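Local coordinates for protein mRNA export factor MEX67 (Candida albicans, PDB 1Q40) that probably carries mRNA out of the nucleus, and here contributes an NTF2-like domain whose beta-sheet packs against a second protein chain, at residues B[72-76]-B[105-109]; B[120-124]-B[136-141]; B[150-154]-B[168-173]; B[181-187]-B[201-207]. One frame throughout, in Å; residues are numbered along the deposited sequence.

Interaction 1. Residues B[72-76]-B[105-109]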
loop_
_atom_site.group_PDB
_atom_site.type_symbol
_atom_site.label_atom_id
_atom_site.label_comp_id
_atom_site.label_asym_id
_atom_site.label_seq_id
_atom_site.Cartn_x
_atom_site.Cartn_y
_atom_site.Cartn_z
ATOM N N TYR B 72 8.587 -16.277 9.792
ATOM C CA TYR B 72 9.284 -16.512 8.516
ATOM C C TYR B 72 9.593 -15.231 7.722
ATOM O O TYR B 72 10.454 -15.234 6.845
ATOM C CB TYR B 72 8.471 -17.461 7.626
ATOM C CG TYR B 72 8.622 -18.931 7.977
ATOM C CD1 TYR B 72 7.510 -19.738 8.189
ATOM C CD2 TYR B 72 9.883 -19.507 8.098
ATOM C CE1 TYR B 72 7.650 -21.091 8.524
ATOM C CE2 TYR B 72 10.036 -20.848 8.434
ATOM C CZ TYR B 72 8.918 -21.634 8.636
ATOM O OH TYR B 72 9.093 -22.958 8.951
ATOM N N TYR B 73 8.893 -14.149 8.047
ATOM C CA TYR B 73 8.917 -12.902 7.293
ATOM C C TYR B 73 9.742 -11.773 7.918
ATOM O O TYR B 73 10.203 -10.867 7.208
ATOM C CB TYR B 73 7.491 -12.394 7.176
ATOM C CG TYR B 73 6.558 -13.313 6.429
ATOM C CD1 TYR B 73 6.407 -13.198 5.055
ATOM C CD2 TYR B 73 5.829 -14.286 7.089
ATOM C CE1 TYR B 73 5.558 -14.032 4.347
ATOM C CE2 TYR B 73 4.948 -15.138 6.382
ATOM C CZ TYR B 73 4.812 -14.990 5.018
ATOM O OH TYR B 73 3.973 -15.800 4.281
ATOM N N LEU B 74 9.923 -11.816 9.233
ATOM C CA LEU B 74 10.428 -10.658 9.965
ATOM C C LEU B 74 11.860 -10.283 9.636
ATOM O O LEU B 74 12.179 -9.097 9.557
ATOM C CB LEU B 74 10.312 -10.867 11.477
ATOM C CG LEU B 74 8.912 -10.859 12.056
ATOM C CD1 LEU B 74 8.987 -11.267 13.512
ATOM C CD2 LEU B 74 8.286 -9.500 11.924
ATOM N N ASN B 75 12.739 -11.264 9.471
ATOM C CA ASN B 75 14.151 -10.930 9.231
ATOM C C ASN B 75 14.361 -10.238 7.888
ATOM O O ASN B 75 15.254 -9.406 7.744
ATOM C CB ASN B 75 15.052 -12.158 9.314
ATOM C CG ASN B 75 16.521 -11.785 9.304
ATOM O OD1 ASN B 75 16.966 -10.945 10.094
ATOM N ND2 ASN B 75 17.278 -12.381 8.394
ATOM N N ASN B 76 13.525 -10.581 6.915
ATOM C CA ASN B 76 13.617 -10.003 5.588
ATOM C C ASN B 76 12.681 -8.821 5.323
ATOM O O ASN B 76 12.689 -8.276 4.218
ATOM C CB ASN B 76 13.385 -11.097 4.552
ATOM C CG ASN B 76 14.531 -12.102 4.509
ATOM O OD1 ASN B 76 15.654 -11.792 4.914
ATOM N ND2 ASN B 76 14.248 -13.309 4.037
ATOM N N GLN B 105 12.700 -17.704 -2.477
ATOM C CA GLN B 105 12.900 -19.005 -1.822
ATOM C C GLN B 105 12.678 -18.962 -0.313
ATOM O O GLN B 105 12.433 -19.998 0.295
ATOM C CB GLN B 105 14.319 -19.531 -2.069
ATOM C CG GLN B 105 14.630 -19.901 -3.494
ATOM C CD GLN B 105 16.035 -20.461 -3.643
ATOM O OE1 GLN B 105 17.020 -19.744 -3.439
ATOM N NE2 GLN B 105 16.134 -21.747 -3.983
ATOM N N GLN B 106 12.794 -17.773 0.282
ATOM C CA GLN B 106 12.643 -17.585 1.726
ATOM C C GLN B 106 11.235 -17.178 2.172
ATOM O O GLN B 106 10.999 -16.921 3.353
ATOM C CB GLN B 106 13.642 -16.538 2.219
ATOM C CG GLN B 106 15.100 -16.927 2.010
ATOM C CD GLN B 106 16.035 -15.787 2.336
ATOM O OE1 GLN B 106 16.158 -15.392 3.494
ATOM N NE2 GLN B 106 16.660 -15.230 1.319
ATOM N N LEU B 107 10.305 -17.113 1.233
ATOM C CA LEU B 107 8.911 -16.851 1.551
ATOM C C LEU B 107 8.158 -18.199 1.606
ATOM O O LEU B 107 8.376 -19.071 0.758
ATOM C CB LEU B 107 8.295 -15.909 0.513
ATOM C CG LEU B 107 8.832 -14.464 0.556
ATOM C CD1 LEU B 107 8.451 -13.691 -0.688
ATOM C CD2 LEU B 107 8.345 -13.737 1.783
ATOM N N PRO B 108 7.309 -18.394 2.612
ATOM C CA PRO B 108 6.513 -19.629 2.685
ATOM C C PRO B 108 5.775 -19.934 1.369
ATOM O O PRO B 108 5.365 -19.023 0.634
ATOM C CB PRO B 108 5.544 -19.351 3.834
ATOM C CG PRO B 108 6.295 -18.388 4.730
ATOM C CD PRO B 108 7.077 -17.518 3.778
ATOM N N LYS B 109 5.651 -21.222 1.075
ATOM C CA LYS B 109 4.937 -21.701 -0.104
ATOM C C LYS B 109 3.446 -21.502 0.097
ATOM O O LYS B 109 2.943 -21.661 1.202
ATOM C CB LYS B 109 5.281 -23.171 -0.359
ATOM C CG LYS B 109 6.806 -23.379 -0.526
ATOM C CD LYS B 109 7.174 -24.762 -1.011
ATOM C CE LYS B 109 8.674 -24.859 -1.220
ATOM N NZ LYS B 109 9.117 -26.257 -1.352
HETATM O O HOH W 1 11.997 -17.315 5.759
HETATM O O HOH W 2 11.221 -13.953 3.916
HETATM O O HOH W 3 4.568 -16.237 1.288
#
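Tyr73 and Leu107 have the nearest pair of CA atoms, 7.0 Å apart, and no main-chain hydrogen bond joins residues 72-76 to 105-109. Both are connecting segments of the NTF2-like fold: one lies between strand 44-49 and helix 86-91, the other leads from helix 96-105 into strand 109-111. Pro108 is the main apolar element, meeting two tyrosines at once. Its CG lies 3.7 Å from Tyr72 CB, and its CD lies 3.6 Å from Tyr73 CZ. Leu107 touches the same phenol ring with one methyl, CD2, which is 3.8 Å from Tyr73 CE1; these two side chains cross at about a right angle. With CG placed anti to the carbonyl carbon (chi1 -62°), the Tyr73 ring extends past the proline, and its hydroxyl is hydrogen-bonded to Glu144 of strand 134-146. A water also donates to Tyr73 OH and to Pro108 O. Between the main chains a second water donates to Tyr72 O at 2.8 Å and to Gln106 O at 2.6 Å, so solvent supplies the link that the backbones do not make directly. The one direct hydrogen bond runs from Asn76 ND2 to Gln106 OE1, 2.9 Å long and nearly straight at 166°. The two amide planes stand 82° apart, and the donor, with its partner in the Asn76 amide plane, meets the Gln106 oxygen from above the carbonyl plane.

Interaction 2. Residues B[120-124]-B[136-141]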
loop_
_atom_site.group_PDB
_atom_site.type_symbol
_atom_site.label_atom_id
_atom_site.label_comp_id
_atom_site.label_asym_id
_atom_site.label_seq_id
_atom_site.Cartn_x
_atom_site.Cartn_y
_atom_site.Cartn_z
ATOM N N LEU B 120 -12.171 -13.094 -3.654
ATOM C CA LEU B 120 -11.338 -12.745 -2.489
ATOM C C LEU B 120 -10.376 -11.590 -2.791
ATOM O O LEU B 120 -9.756 -11.034 -1.877
ATOM C CB LEU B 120 -10.503 -13.940 -2.023
ATOM C CG LEU B 120 -11.198 -15.246 -1.647
ATOM C CD1 LEU B 120 -10.168 -16.262 -1.175
ATOM C CD2 LEU B 120 -12.264 -15.027 -0.583
ATOM N N PHE B 121 -10.252 -11.247 -4.070
ATOM C CA PHE B 121 -9.218 -10.360 -4.562
ATOM C C PHE B 121 -9.794 -9.070 -5.137
ATOM O O PHE B 121 -10.911 -9.052 -5.670
ATOM C CB PHE B 121 -8.390 -11.091 -5.627
ATOM C CG PHE B 121 -7.695 -12.313 -5.104
ATOM C CD1 PHE B 121 -8.318 -13.559 -5.151
ATOM C CD2 PHE B 121 -6.425 -12.220 -4.543
ATOM C CE1 PHE B 121 -7.679 -14.691 -4.648
ATOM C CE2 PHE B 121 -5.780 -13.350 -4.032
ATOM C CZ PHE B 121 -6.404 -14.581 -4.079
ATOM N N SER B 122 -9.044 -7.982 -4.981
ATOM C CA SER B 122 -9.301 -6.745 -5.715
ATOM C C SER B 122 -8.014 -6.277 -6.385
ATOM O O SER B 122 -6.910 -6.624 -5.959
ATOM C CB SER B 122 -9.887 -5.654 -4.810
ATOM O OG SER B 122 -8.976 -5.227 -3.809
HETATM N N MSE B 123 -8.168 -5.487 -7.441
HETATM C CA MSE B 123 -7.048 -5.087 -8.282
HETATM C C MSE B 123 -7.293 -3.715 -8.898
HETATM O O MSE B 123 -8.412 -3.415 -9.295
HETATM C CB MSE B 123 -6.871 -6.126 -9.391
HETATM C CG MSE B 123 -5.570 -6.030 -10.197
HETATM SE SE MSE B 123 -5.487 -7.351 -11.680
HETATM C CE MSE B 123 -6.571 -8.724 -10.942
ATOM N N GLU B 124 -6.244 -2.895 -8.961
ATOM C CA GLU B 124 -6.225 -1.675 -9.769
ATOM C C GLU B 124 -5.135 -1.797 -10.829
ATOM O O GLU B 124 -4.073 -2.350 -10.567
ATOM C CB GLU B 124 -5.938 -0.450 -8.901
ATOM C CG GLU B 124 -6.889 -0.266 -7.734
ATOM C CD GLU B 124 -6.490 -1.049 -6.491
ATOM O OE1 GLU B 124 -7.290 -1.883 -6.045
ATOM O OE2 GLU B 124 -5.379 -0.831 -5.951
ATOM N N ILE B 136 0.251 -2.497 -11.694
ATOM C CA ILE B 136 -0.743 -3.476 -11.275
ATOM C C ILE B 136 -0.624 -3.700 -9.767
ATOM O O ILE B 136 0.428 -4.112 -9.286
ATOM C CB ILE B 136 -0.536 -4.819 -12.007
ATOM C CG1 ILE B 136 -0.501 -4.628 -13.529
ATOM C CG2 ILE B 136 -1.641 -5.796 -11.610
ATOM C CD1 ILE B 136 0.059 -5.817 -14.286
ATOM N N THR B 137 -1.702 -3.432 -9.036
ATOM C CA THR B 137 -1.758 -3.699 -7.601
ATOM C C THR B 137 -2.873 -4.695 -7.275
ATOM O O THR B 137 -4.031 -4.495 -7.641
ATOM C CB THR B 137 -1.938 -2.390 -6.828
ATOM O OG1 THR B 137 -0.755 -1.602 -6.975
ATOM C CG2 THR B 137 -2.013 -2.615 -5.332
ATOM N N LEU B 138 -2.498 -5.769 -6.585
ATOM C CA LEU B 138 -3.406 -6.832 -6.202
ATOM C C LEU B 138 -3.525 -6.868 -4.685
ATOM O O LEU B 138 -2.531 -6.709 -3.977
ATOM C CB LEU B 138 -2.870 -8.171 -6.715
ATOM C CG LEU B 138 -3.689 -9.426 -6.374
ATOM C CD1 LEU B 138 -5.001 -9.409 -7.112
ATOM C CD2 LEU B 138 -2.901 -10.711 -6.658
ATOM N N HIS B 139 -4.750 -7.066 -4.198
ATOM C CA HIS B 139 -5.055 -7.171 -2.769
ATOM C C HIS B 139 -5.812 -8.464 -2.525
ATOM O O HIS B 139 -6.692 -8.819 -3.303
ATOM C CB HIS B 139 -5.926 -6.009 -2.288
ATOM C CG HIS B 139 -5.456 -4.657 -2.740
ATOM N ND1 HIS B 139 -4.537 -3.914 -2.033
ATOM C CD2 HIS B 139 -5.815 -3.899 -3.803
ATOM C CE1 HIS B 139 -4.321 -2.774 -2.664
ATOM N NE2 HIS B 139 -5.083 -2.741 -3.743
ATOM N N GLY B 140 -5.496 -9.165 -1.442
ATOM C CA GLY B 140 -6.205 -10.390 -1.127
ATOM C C GLY B 140 -5.639 -11.161 0.043
ATOM O O GLY B 140 -5.100 -10.575 0.986
ATOM N N SER B 141 -5.769 -12.483 -0.029
ATOM C CA SER B 141 -5.225 -13.390 0.983
ATOM C C SER B 141 -4.687 -14.686 0.369
ATOM O O SER B 141 -4.938 -14.986 -0.796
ATOM C CB SER B 141 -6.298 -13.710 2.033
ATOM O OG SER B 141 -7.436 -14.325 1.424
#
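Ser122 faces His139 and Glu124 faces Thr137 as antiparallel hydrogen-bonded pairs, with Met123 and Leu138 forming the non-hydrogen-bonded pair between them. The evidence is four backbone bonds. Ser122 N gives to His139 O at 3.0 Å and His139 N returns to Ser122 O at 2.8 Å, while Glu124 and Thr137 exchange a second such couple. The short strand axes lie 4.8 Å apart at 168°. CA-H...O contacts fill in between the bonds, as from Met123 CA to Thr137 O at 3.1 Å.

These strands, 122-127 and 134-146, form a beta hairpin in the curved sheet of the NTF2-like fold, and helix 14-29 packs on the face bearing Met123 and Leu138. Apolar contacts gather on that side. Selenomethionine Met123 runs alongside Ile136, its SE 4.1 Å from Ile136 CG2, and bends at chi3 to bring CE near Leu138 CD1. The Phe121 ring lies against Gly140, where no side chain intervenes, with CD2 3.9 Å from Gly140 CA.

Polar side chains occupy the face of Ser122, Glu124 and His139. His139 NE2 donates to Glu124 OE2 at 2.9 Å; carboxylate and ring are nearly coplanar, 25° apart, and the oxygen sits at the ring edge, although its modelled place is less certain. Glu124 reaches there by bending at chi2 (85°). The other imidazole nitrogen, ND1, is hydrogen-bonded to Asp184, and Glu124 OE1 forms a salt bridge with a basic side chain of the partner protein. Buried Ser122 OG has no polar partner and rests 3.4 Å from His139 CD2.

Interaction 3. Residues B[150-154]-B[168-173]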
loop_
_atom_site.group_PDB
_atom_site.type_symbol
_atom_site.label_atom_id
_atom_site.label_comp_id
_atom_site.label_asym_id
_atom_site.label_seq_id
_atom_site.Cartn_x
_atom_site.Cartn_y
_atom_site.Cartn_z
ATOM N N VAL B 150 14.072 -22.144 1.697
ATOM C CA VAL B 150 15.235 -21.660 2.438
ATOM C C VAL B 150 14.747 -20.906 3.674
ATOM O O VAL B 150 13.961 -19.966 3.563
ATOM C CB VAL B 150 16.082 -20.711 1.562
ATOM C CG1 VAL B 150 17.276 -20.122 2.350
ATOM C CG2 VAL B 150 16.571 -21.433 0.318
ATOM N N ASP B 151 15.212 -21.311 4.852
ATOM C CA ASP B 151 14.743 -20.710 6.108
ATOM C C ASP B 151 15.478 -19.401 6.355
ATOM O O ASP B 151 16.655 -19.412 6.685
ATOM C CB ASP B 151 14.970 -21.671 7.281
ATOM C CG ASP B 151 14.170 -21.290 8.532
ATOM O OD1 ASP B 151 13.898 -20.082 8.771
ATOM O OD2 ASP B 151 13.765 -22.166 9.335
ATOM N N GLY B 152 14.790 -18.279 6.173
ATOM C CA GLY B 152 15.381 -16.968 6.406
ATOM C C GLY B 152 14.915 -16.296 7.688
ATOM O O GLY B 152 14.920 -15.076 7.762
ATOM N N SER B 153 14.534 -17.084 8.693
ATOM C CA SER B 153 13.867 -16.574 9.895
ATOM C C SER B 153 14.807 -16.049 10.990
ATOM O O SER B 153 14.474 -15.088 11.692
ATOM C CB SER B 153 12.946 -17.655 10.490
ATOM O OG SER B 153 13.684 -18.772 10.947
ATOM N N ALA B 154 15.965 -16.683 11.156
ATOM C CA ALA B 154 16.926 -16.281 12.194
ATOM C C ALA B 154 17.454 -14.868 11.945
ATOM O O ALA B 154 18.189 -14.629 10.975
ATOM C CB ALA B 154 18.092 -17.269 12.261
ATOM N N HIS B 168 15.384 -28.202 8.331
ATOM C CA HIS B 168 15.513 -26.904 7.649
ATOM C C HIS B 168 16.968 -26.414 7.648
ATOM O O HIS B 168 17.791 -26.892 8.429
ATOM C CB HIS B 168 14.624 -25.849 8.324
ATOM C CG HIS B 168 15.113 -25.431 9.676
ATOM N ND1 HIS B 168 14.847 -26.153 10.822
ATOM C CD2 HIS B 168 15.867 -24.377 10.064
ATOM C CE1 HIS B 168 15.410 -25.554 11.857
ATOM N NE2 HIS B 168 16.037 -24.476 11.424
ATOM N N SER B 169 17.270 -25.454 6.774
ATOM C CA SER B 169 18.598 -24.837 6.715
ATOM C C SER B 169 18.738 -23.755 7.781
ATOM O O SER B 169 17.752 -23.313 8.352
ATOM C CB SER B 169 18.866 -24.235 5.328
ATOM O OG SER B 169 17.998 -23.148 5.035
ATOM N N GLY B 170 19.971 -23.328 8.032
ATOM C CA GLY B 170 20.249 -22.287 9.005
ATOM C C GLY B 170 20.195 -22.776 10.444
ATOM O O GLY B 170 20.044 -23.979 10.685
ATOM N N PRO B 171 20.310 -21.846 11.398
ATOM C CA PRO B 171 20.354 -22.187 12.829
ATOM C C PRO B 171 19.059 -22.803 13.364
ATOM O O PRO B 171 17.973 -22.546 12.830
ATOM C CB PRO B 171 20.616 -20.833 13.520
ATOM C CG PRO B 171 21.029 -19.886 12.433
ATOM C CD PRO B 171 20.403 -20.391 11.176
ATOM N N LYS B 172 19.197 -23.601 14.422
ATOM C CA LYS B 172 18.069 -24.291 15.045
ATOM C C LYS B 172 17.091 -23.309 15.706
ATOM O O LYS B 172 17.496 -22.282 16.257
ATOM C CB LYS B 172 18.566 -25.315 16.078
ATOM C CG LYS B 172 17.625 -26.495 16.296
ATOM C CD LYS B 172 18.272 -27.593 17.152
ATOM C CE LYS B 172 17.507 -28.921 17.058
ATOM N NZ LYS B 172 18.333 -30.086 17.501
ATOM N N HIS B 173 15.803 -23.631 15.607
ATOM C CA HIS B 173 14.728 -22.875 16.256
ATOM C C HIS B 173 13.470 -23.745 16.345
ATOM O O HIS B 173 13.364 -24.762 15.659
ATOM C CB HIS B 173 14.425 -21.583 15.487
ATOM C CG HIS B 173 13.875 -21.815 14.112
ATOM N ND1 HIS B 173 12.525 -21.907 13.857
ATOM C CD2 HIS B 173 14.496 -21.993 12.920
ATOM C CE1 HIS B 173 12.337 -22.122 12.567
ATOM N NE2 HIS B 173 13.516 -22.178 11.976
#
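Asp151 and His173 hold together a polar surface contact between two irregular segments of the long connection from strand 134-146 to strand 181-190. No regular secondary structure enters it, the buried area is a modest 273 Å², and residues 155-164 between the segments are not modelled. Several of its residues also touch crystal neighbours, so the lattice may influence the conformation.

The Asp151 carboxylate is the common element. Its OD2 accepts from His173 NE2 at 2.7 Å, with an N-H...O angle of 164°. The oxygen lies in the imidazole plane, yet ring and carboxylate planes are 88° apart; the nitrogen approaches on the syn side, somewhat out of the carboxylate plane. OD2 also comes within 3.1 Å of His168 CD2, close to that second ring at an oblique position.

The two histidines also meet each other: His173 NE2 sits over one face of the His168 ring, near its rim, while His168 NE2 donates to Pro171 O at 3.1 Å, closing the 168-173 segment on itself. Ser153, with OG held between its backbone N and carbonyl carbon (chi1 65°), places that oxygen over one face of the His173 ring, 3.6 Å from His173 NE2. At the margin Ala154 CB packs on Pro171 CG at 3.9 Å.

Asp151 is steadied from its own segment as well: OD1 accepts from both Ser153 OG and Ser153 N, the latter at 3.1 Å. This is an Asx turn, whose second carboxylate oxygen makes a His-carboxylate hydrogen bond across the loop.

Interaction 4. Residues B[181-187]-B[201-207]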
loop_
_atom_site.group_PDB
_atom_site.type_symbol
_atom_site.label_atom_id
_atom_site.label_comp_id
_atom_site.label_asym_id
_atom_site.label_seq_id
_atom_site.Cartn_x
_atom_site.Cartn_y
_atom_site.Cartn_z
ATOM N N LYS B 181 -2.442 -15.422 5.498
ATOM C CA LYS B 181 -2.078 -14.010 5.604
ATOM C C LYS B 181 -2.888 -13.202 4.583
ATOM O O LYS B 181 -3.325 -13.729 3.577
ATOM C CB LYS B 181 -0.588 -13.810 5.328
ATOM C CG LYS B 181 0.362 -14.679 6.161
ATOM C CD LYS B 181 0.485 -14.189 7.589
ATOM C CE LYS B 181 1.672 -14.842 8.297
ATOM N NZ LYS B 181 1.586 -16.331 8.280
ATOM N N SER B 182 -3.098 -11.922 4.858
ATOM C CA SER B 182 -3.591 -11.013 3.827
ATOM C C SER B 182 -2.391 -10.265 3.274
ATOM O O SER B 182 -1.309 -10.279 3.870
ATOM C CB SER B 182 -4.655 -10.064 4.369
ATOM O OG SER B 182 -5.875 -10.761 4.544
ATOM N N PHE B 183 -2.566 -9.658 2.109
ATOM C CA PHE B 183 -1.459 -9.011 1.421
ATOM C C PHE B 183 -1.911 -8.035 0.343
ATOM O O PHE B 183 -3.059 -8.060 -0.127
ATOM C CB PHE B 183 -0.571 -10.071 0.754
ATOM C CG PHE B 183 -1.143 -10.601 -0.531
ATOM C CD1 PHE B 183 -0.787 -10.026 -1.753
ATOM C CD2 PHE B 183 -2.062 -11.636 -0.518
ATOM C CE1 PHE B 183 -1.340 -10.483 -2.947
ATOM C CE2 PHE B 183 -2.621 -12.119 -1.715
ATOM C CZ PHE B 183 -2.256 -11.548 -2.929
ATOM N N ASP B 184 -0.955 -7.192 -0.045
ATOM C CA ASP B 184 -1.048 -6.323 -1.207
ATOM C C ASP B 184 0.269 -6.420 -1.970
ATOM O O ASP B 184 1.330 -6.459 -1.367
ATOM C CB ASP B 184 -1.295 -4.888 -0.768
ATOM C CG ASP B 184 -2.300 -4.790 0.377
ATOM O OD1 ASP B 184 -3.523 -4.657 0.086
ATOM O OD2 ASP B 184 -1.945 -4.840 1.587
ATOM N N ARG B 185 0.203 -6.451 -3.292
ATOM C CA ARG B 185 1.389 -6.577 -4.108
ATOM C C ARG B 185 1.295 -5.664 -5.330
ATOM O O ARG B 185 0.304 -5.702 -6.054
ATOM C CB ARG B 185 1.560 -8.024 -4.555
ATOM C CG ARG B 185 2.958 -8.340 -5.056
ATOM C CD ARG B 185 3.232 -9.835 -5.220
ATOM N NE ARG B 185 4.632 -10.057 -5.555
ATOM C CZ ARG B 185 5.247 -11.232 -5.532
ATOM N NH1 ARG B 185 6.525 -11.305 -5.872
ATOM N NH2 ARG B 185 4.609 -12.327 -5.169
ATOM N N THR B 186 2.347 -4.883 -5.557
ATOM C CA THR B 186 2.414 -3.893 -6.630
ATOM C C THR B 186 3.544 -4.229 -7.596
ATOM O O THR B 186 4.688 -4.401 -7.187
ATOM C CB THR B 186 2.636 -2.487 -6.030
ATOM O OG1 THR B 186 1.499 -2.117 -5.254
ATOM C CG2 THR B 186 2.701 -1.405 -7.112
ATOM N N PHE B 187 3.201 -4.318 -8.878
ATOM C CA PHE B 187 4.143 -4.545 -9.961
ATOM C C PHE B 187 4.190 -3.292 -10.859
ATOM O O PHE B 187 3.150 -2.735 -11.194
ATOM C CB PHE B 187 3.687 -5.723 -10.830
ATOM C CG PHE B 187 3.517 -7.029 -10.091
ATOM C CD1 PHE B 187 4.560 -7.938 -10.015
ATOM C CD2 PHE B 187 2.295 -7.371 -9.525
ATOM C CE1 PHE B 187 4.405 -9.158 -9.367
ATOM C CE2 PHE B 187 2.122 -8.587 -8.868
ATOM C CZ PHE B 187 3.180 -9.485 -8.798
ATOM N N SER B 201 9.742 -3.309 -10.949
ATOM C CA SER B 201 9.589 -3.121 -9.502
ATOM C C SER B 201 8.480 -4.032 -8.998
ATOM O O SER B 201 7.474 -4.220 -9.670
ATOM C CB SER B 201 9.258 -1.658 -9.168
ATOM O OG SER B 201 8.878 -1.507 -7.801
ATOM N N ASP B 202 8.663 -4.568 -7.795
ATOM C CA ASP B 202 7.773 -5.563 -7.217
ATOM C C ASP B 202 7.846 -5.403 -5.695
ATOM O O ASP B 202 8.898 -5.662 -5.110
ATOM C CB ASP B 202 8.265 -6.932 -7.656
ATOM C CG ASP B 202 7.370 -8.073 -7.231
ATOM O OD1 ASP B 202 6.452 -7.892 -6.403
ATOM O OD2 ASP B 202 7.547 -9.227 -7.680
ATOM N N THR B 203 6.751 -4.944 -5.071
ATOM C CA THR B 203 6.682 -4.779 -3.616
ATOM C C THR B 203 5.532 -5.606 -3.050
ATOM O O THR B 203 4.392 -5.466 -3.489
ATOM C CB THR B 203 6.519 -3.285 -3.194
ATOM O OG1 THR B 203 5.462 -2.643 -3.931
ATOM C CG2 THR B 203 7.726 -2.486 -3.576
ATOM N N LEU B 204 5.848 -6.451 -2.067
ATOM C CA LEU B 204 4.890 -7.337 -1.432
ATOM C C LEU B 204 4.734 -6.888 0.009
ATOM O O LEU B 204 5.720 -6.781 0.725
ATOM C CB LEU B 204 5.416 -8.776 -1.444
ATOM C CG LEU B 204 4.613 -9.853 -0.701
ATOM C CD1 LEU B 204 3.168 -9.924 -1.173
ATOM C CD2 LEU B 204 5.277 -11.195 -0.871
ATOM N N LEU B 205 3.492 -6.632 0.422
ATOM C CA LEU B 205 3.169 -6.285 1.792
ATOM C C LEU B 205 2.387 -7.435 2.428
ATOM O O LEU B 205 1.380 -7.878 1.879
ATOM C CB LEU B 205 2.351 -4.994 1.849
ATOM C CG LEU B 205 2.142 -4.419 3.270
ATOM C CD1 LEU B 205 2.125 -2.919 3.237
ATOM C CD2 LEU B 205 0.839 -4.903 3.915
ATOM N N ILE B 206 2.861 -7.888 3.588
ATOM C CA ILE B 206 2.287 -9.011 4.336
ATOM C C ILE B 206 1.683 -8.481 5.635
ATOM O O ILE B 206 2.326 -7.711 6.351
ATOM C CB ILE B 206 3.399 -10.038 4.650
ATOM C CG1 ILE B 206 4.039 -10.565 3.352
ATOM C CG2 ILE B 206 2.865 -11.193 5.502
ATOM C CD1 ILE B 206 3.090 -11.387 2.464
ATOM N N ARG B 207 0.449 -8.890 5.922
ATOM C CA ARG B 207 -0.323 -8.405 7.062
ATOM C C ARG B 207 -1.292 -9.494 7.589
ATOM O O ARG B 207 -1.479 -10.549 6.948
ATOM C CB ARG B 207 -1.063 -7.104 6.697
ATOM C CG ARG B 207 -1.903 -7.175 5.427
ATOM C CD ARG B 207 -2.536 -5.859 5.017
ATOM N NE ARG B 207 -3.241 -5.958 3.744
ATOM C CZ ARG B 207 -4.524 -6.289 3.613
ATOM N NH1 ARG B 207 -5.063 -6.346 2.402
ATOM N NH2 ARG B 207 -5.270 -6.577 4.677
HETATM O O HOH W 4 6.349 -1.861 -7.083
#
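A beta hairpin of strands 181-190 and 198-208 brings Asp184 against Arg207 and Arg185 against Asp202, one salt bridge on each face of the sheet. The short strand axes run 4.7 Å apart at 170°. Six backbone bonds set the register through the pairs Ser182-Arg207, Asp184-Leu205 and Thr186-Thr203; Leu205 N to Asp184 O, at 2.8 Å, is the shortest.

Arg207 grips Asp184 side-on, NE to OD2 at 2.8 Å and NH1 to OD1 at 3.3 Å. Its chi1 of 52° lifts an extended chain back across Ser182, whose CB lies over one guanidinium face. Asp184 OD1 also bonds to His139.

In the curved NTF2-like sheet this face, with Thr186 and Thr203, is turned to the partner protein, whose polar side chains hydrogen-bond both threonine hydroxyls. The other face, bearing Phe183, Arg185 and Phe187, meets helix 14-29, and Trp28 makes a cation-pi contact with Arg185.

There, extended Arg185 also binds side-on: NE meets the syn lone pair of Asp202 OD1 at 3.0 Å, exactly in the guanidinium plane, and NH1 reaches OD2 at 2.9 Å. Tyr39 OH is a further partner of Asp202 OD2, and Leu204 CD2 lies over a guanidinium face.

How the interactions relate
Interactions 2 and 4, centres 9 Å apart, are successive hairpins of one sheet: strands 134-146 and 181-190 are neighbours, joined by backbone bonds such as Phe187 N to Ile136 O at 2.8 Å. Across them a polar chain runs from Glu124 through His139 and Asp184 to Arg207, on the face toward the partner protein. Interaction 1 lies 13 Å from interaction 4, centre to centre, and reaches its opposite face, where Tyr73 CE1 packs 3.9 Å from Ile206 CG1. Interaction 3 is peripheral: its centre is 10 Å from that of interaction 1, linked by Val150 N and Gln105 O at 3.0 Å, but 30 Å from that of interaction 2.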